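Side-chain contact in beta-hexosaminidase Amuc_2018 (PDB 6JEB), which hydrolyses terminal N-acetylglucosamine residues from terminally unbranched N-glycans and from chitobiose, as a family 20 glycoside hydrolase: residues D443-I448 against N453-R458. Residues are numbered along the deposited sequence; the frame is centred on the assembly and turned at random. Where two conformers were deposited one is given.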
loop_
_atom_site.group_PDB
_atom_site.type_symbol
_atom_site.label_atom_id
_atom_site.label_comp_id
_atom_site.label_asym_id
_atom_site.label_seq_id
_atom_site.Cartn_x
_atom_site.Cartn_y
_atom_site.Cartn_z
ATOM N N ASP A 443 -12.486 -17.219 13.559
ATOM C CA ASP A 443 -13.839 -17.109 13.020
ATOM C C ASP A 443 -13.829 -16.583 11.591
ATOM O O ASP A 443 -14.688 -16.956 10.783
ATOM C CB ASP A 443 -14.690 -16.180 13.888
ATOM C CG ASP A 443 -14.936 -16.728 15.286
ATOM O OD1 ASP A 443 -14.825 -17.963 15.493
ATOM O OD2 ASP A 443 -15.257 -15.915 16.181
ATOM N N HIS A 444 -12.871 -15.712 11.261
ATOM C CA HIS A 444 -12.816 -15.128 9.926
ATOM C C HIS A 444 -12.477 -16.139 8.838
ATOM O O HIS A 444 -12.747 -15.872 7.662
ATOM C CB HIS A 444 -11.854 -13.946 9.908
ATOM C CG HIS A 444 -12.494 -12.668 10.335
ATOM N ND1 HIS A 444 -12.554 -11.555 9.524
ATOM C CD2 HIS A 444 -13.158 -12.345 11.471
ATOM C CE1 HIS A 444 -13.205 -10.592 10.154
ATOM N NE2 HIS A 444 -13.589 -11.048 11.335
ATOM N N ARG A 445 -11.895 -17.285 9.180
ATOM C CA ARG A 445 -11.675 -18.284 8.141
ATOM C C ARG A 445 -12.987 -18.631 7.448
ATOM O O ARG A 445 -13.067 -18.637 6.213
ATOM C CB ARG A 445 -11.018 -19.539 8.701
ATOM C CG ARG A 445 -10.663 -20.496 7.582
ATOM C CD ARG A 445 -10.168 -21.836 8.058
ATOM N NE ARG A 445 -9.925 -22.712 6.919
ATOM C CZ ARG A 445 -10.018 -24.036 6.969
ATOM N NH1 ARG A 445 -10.353 -24.633 8.106
ATOM N NH2 ARG A 445 -9.786 -24.762 5.882
ATOM N N GLN A 446 -14.042 -18.891 8.230
ATOM C CA GLN A 446 -15.337 -19.214 7.638
ATOM C C GLN A 446 -15.955 -18.007 6.946
ATOM O O GLN A 446 -16.584 -18.146 5.888
ATOM C CB GLN A 446 -16.290 -19.767 8.699
ATOM C CG GLN A 446 -15.951 -21.168 9.180
ATOM C CD GLN A 446 -15.812 -22.167 8.047
ATOM O OE1 GLN A 446 -16.626 -22.197 7.124
ATOM N NE2 GLN A 446 -14.774 -22.993 8.111
ATOM N N PHE A 447 -15.799 -16.808 7.529
ATOM C CA PHE A 447 -16.368 -15.615 6.900
ATOM C C PHE A 447 -15.804 -15.432 5.498
ATOM O O PHE A 447 -16.548 -15.188 4.538
ATOM C CB PHE A 447 -16.057 -14.346 7.704
ATOM C CG PHE A 447 -16.570 -14.332 9.125
ATOM C CD1 PHE A 447 -17.403 -15.319 9.626
ATOM C CD2 PHE A 447 -16.207 -13.284 9.959
ATOM C CE1 PHE A 447 -17.844 -15.267 10.945
ATOM C CE2 PHE A 447 -16.647 -13.220 11.273
ATOM C CZ PHE A 447 -17.469 -14.216 11.768
ATOM N N ILE A 448 -14.479 -15.529 5.368
ATOM C CA ILE A 448 -13.827 -15.269 4.088
ATOM C C ILE A 448 -14.072 -16.424 3.116
ATOM O O ILE A 448 -14.208 -16.213 1.903
ATOM C CB ILE A 448 -12.333 -14.958 4.321
ATOM C CG1 ILE A 448 -12.171 -13.669 5.153
ATOM C CG2 ILE A 448 -11.577 -14.852 2.997
ATOM C CD1 ILE A 448 -12.727 -12.415 4.498
ATOM N N ASN A 453 -14.917 -17.167 -1.222
ATOM C CA ASN A 453 -14.478 -18.482 -1.685
ATOM C C ASN A 453 -12.960 -18.611 -1.601
ATOM O O ASN A 453 -12.309 -19.211 -2.461
ATOM C CB ASN A 453 -15.018 -18.785 -3.083
ATOM C CG ASN A 453 -16.531 -18.687 -3.141
ATOM O OD1 ASN A 453 -17.230 -19.273 -2.313
ATOM N ND2 ASN A 453 -17.042 -17.921 -4.096
ATOM N N TYR A 454 -12.393 -18.034 -0.548
ATOM C CA TYR A 454 -10.955 -17.977 -0.361
ATOM C C TYR A 454 -10.614 -18.481 1.035
ATOM O O TYR A 454 -11.277 -18.118 2.011
ATOM C CB TYR A 454 -10.413 -16.541 -0.557
ATOM C CG TYR A 454 -8.923 -16.552 -0.403
ATOM C CD1 TYR A 454 -8.121 -17.070 -1.406
ATOM C CD2 TYR A 454 -8.320 -16.127 0.774
ATOM C CE1 TYR A 454 -6.759 -17.143 -1.259
ATOM C CE2 TYR A 454 -6.951 -16.191 0.928
ATOM C CZ TYR A 454 -6.181 -16.706 -0.094
ATOM O OH TYR A 454 -4.830 -16.805 0.039
ATOM N N ASP A 455 -9.569 -19.304 1.129
ATOM C CA ASP A 455 -9.197 -19.975 2.374
ATOM C C ASP A 455 -7.954 -19.308 2.959
ATOM O O ASP A 455 -6.868 -19.378 2.371
ATOM C CB ASP A 455 -8.946 -21.462 2.134
ATOM C CG ASP A 455 -8.923 -22.264 3.431
ATOM O OD1 ASP A 455 -8.746 -21.652 4.507
ATOM O OD2 ASP A 455 -9.084 -23.503 3.376
ATOM N N MET A 456 -8.113 -18.681 4.124
ATOM C CA MET A 456 -7.009 -18.012 4.803
ATOM C C MET A 456 -6.208 -18.929 5.717
ATOM O O MET A 456 -5.292 -18.448 6.391
ATOM C CB MET A 456 -7.512 -16.810 5.614
ATOM C CG MET A 456 -8.090 -15.690 4.779
ATOM S SD MET A 456 -8.147 -14.103 5.655
ATOM C CE MET A 456 -9.162 -14.528 7.077
ATOM N N GLU A 457 -6.528 -20.222 5.776
ATOM C CA GLU A 457 -5.741 -21.130 6.602
ATOM C C GLU A 457 -4.293 -21.147 6.129
ATOM O O GLU A 457 -4.016 -21.179 4.927
ATOM C CB GLU A 457 -6.311 -22.547 6.535
ATOM C CG GLU A 457 -5.510 -23.540 7.368
ATOM C CD GLU A 457 -6.116 -24.932 7.392
ATOM O OE1 GLU A 457 -6.386 -25.493 6.310
ATOM O OE2 GLU A 457 -6.322 -25.467 8.499
ATOM N N ARG A 458 -3.365 -21.119 7.086
ATOM C CA ARG A 458 -1.938 -21.068 6.782
ATOM C C ARG A 458 -1.213 -22.193 7.502
ATOM O O ARG A 458 -1.277 -22.297 8.732
ATOM C CB ARG A 458 -1.343 -19.716 7.180
ATOM C CG ARG A 458 -1.973 -18.552 6.450
ATOM C CD ARG A 458 -1.701 -18.627 4.956
ATOM N NE ARG A 458 -2.368 -17.561 4.210
ATOM C CZ ARG A 458 -3.419 -17.723 3.404
ATOM N NH1 ARG A 458 -3.965 -18.921 3.210
ATOM N NH2 ARG A 458 -3.923 -16.674 2.771
HETATM O O HOH W 1 -10.790 -18.053 4.740
#
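The guanidinium of Arg-445 meets two acids in two different ways. At its edge lies the carboxylate of Asp-455, nearly coplanar with it: Arg-445 NE donates to Asp-455 OD1 and NH2 to OD2, each at 2.9 Å. Both bonds use the syn sides, NE rather tilted from the carboxylate plane and NH2 almost straight at 179°. Over one face stacks the Glu-457 carboxylate, its OE1 3.5 Å from Arg-445 NH2, where only charge attracts because no N-H points at it. With CG anti to the backbone N (chi1 -174°) and an extended chain, Arg-445 reaches out from its helix to both acids. Asp-455 OD1 also accepts a hydrogen bond from the backbone N of Glu-457, from the face opposite Arg-445 NE, closing an Asx turn that probably helps to place Glu-457 over the guanidinium. Deeper in, Met-456 bends at its last torsion (chi3 -58°) to lay CE 3.7 Å from Ile-448 CG1, while a water bridges Arg-445 O, Tyr-454 O and Met-456 N. Together these contacts hold the chain leaving helix 434-452 against that helix. Ile-448 and His-444 also pack on Tyr-118 of helix 106-118, and Tyr-454 reaches Met-115 there and Leu-411 of helix 407-414, helices that follow strands 92-97 and 392-399 of the TIM-barrel catalytic domain.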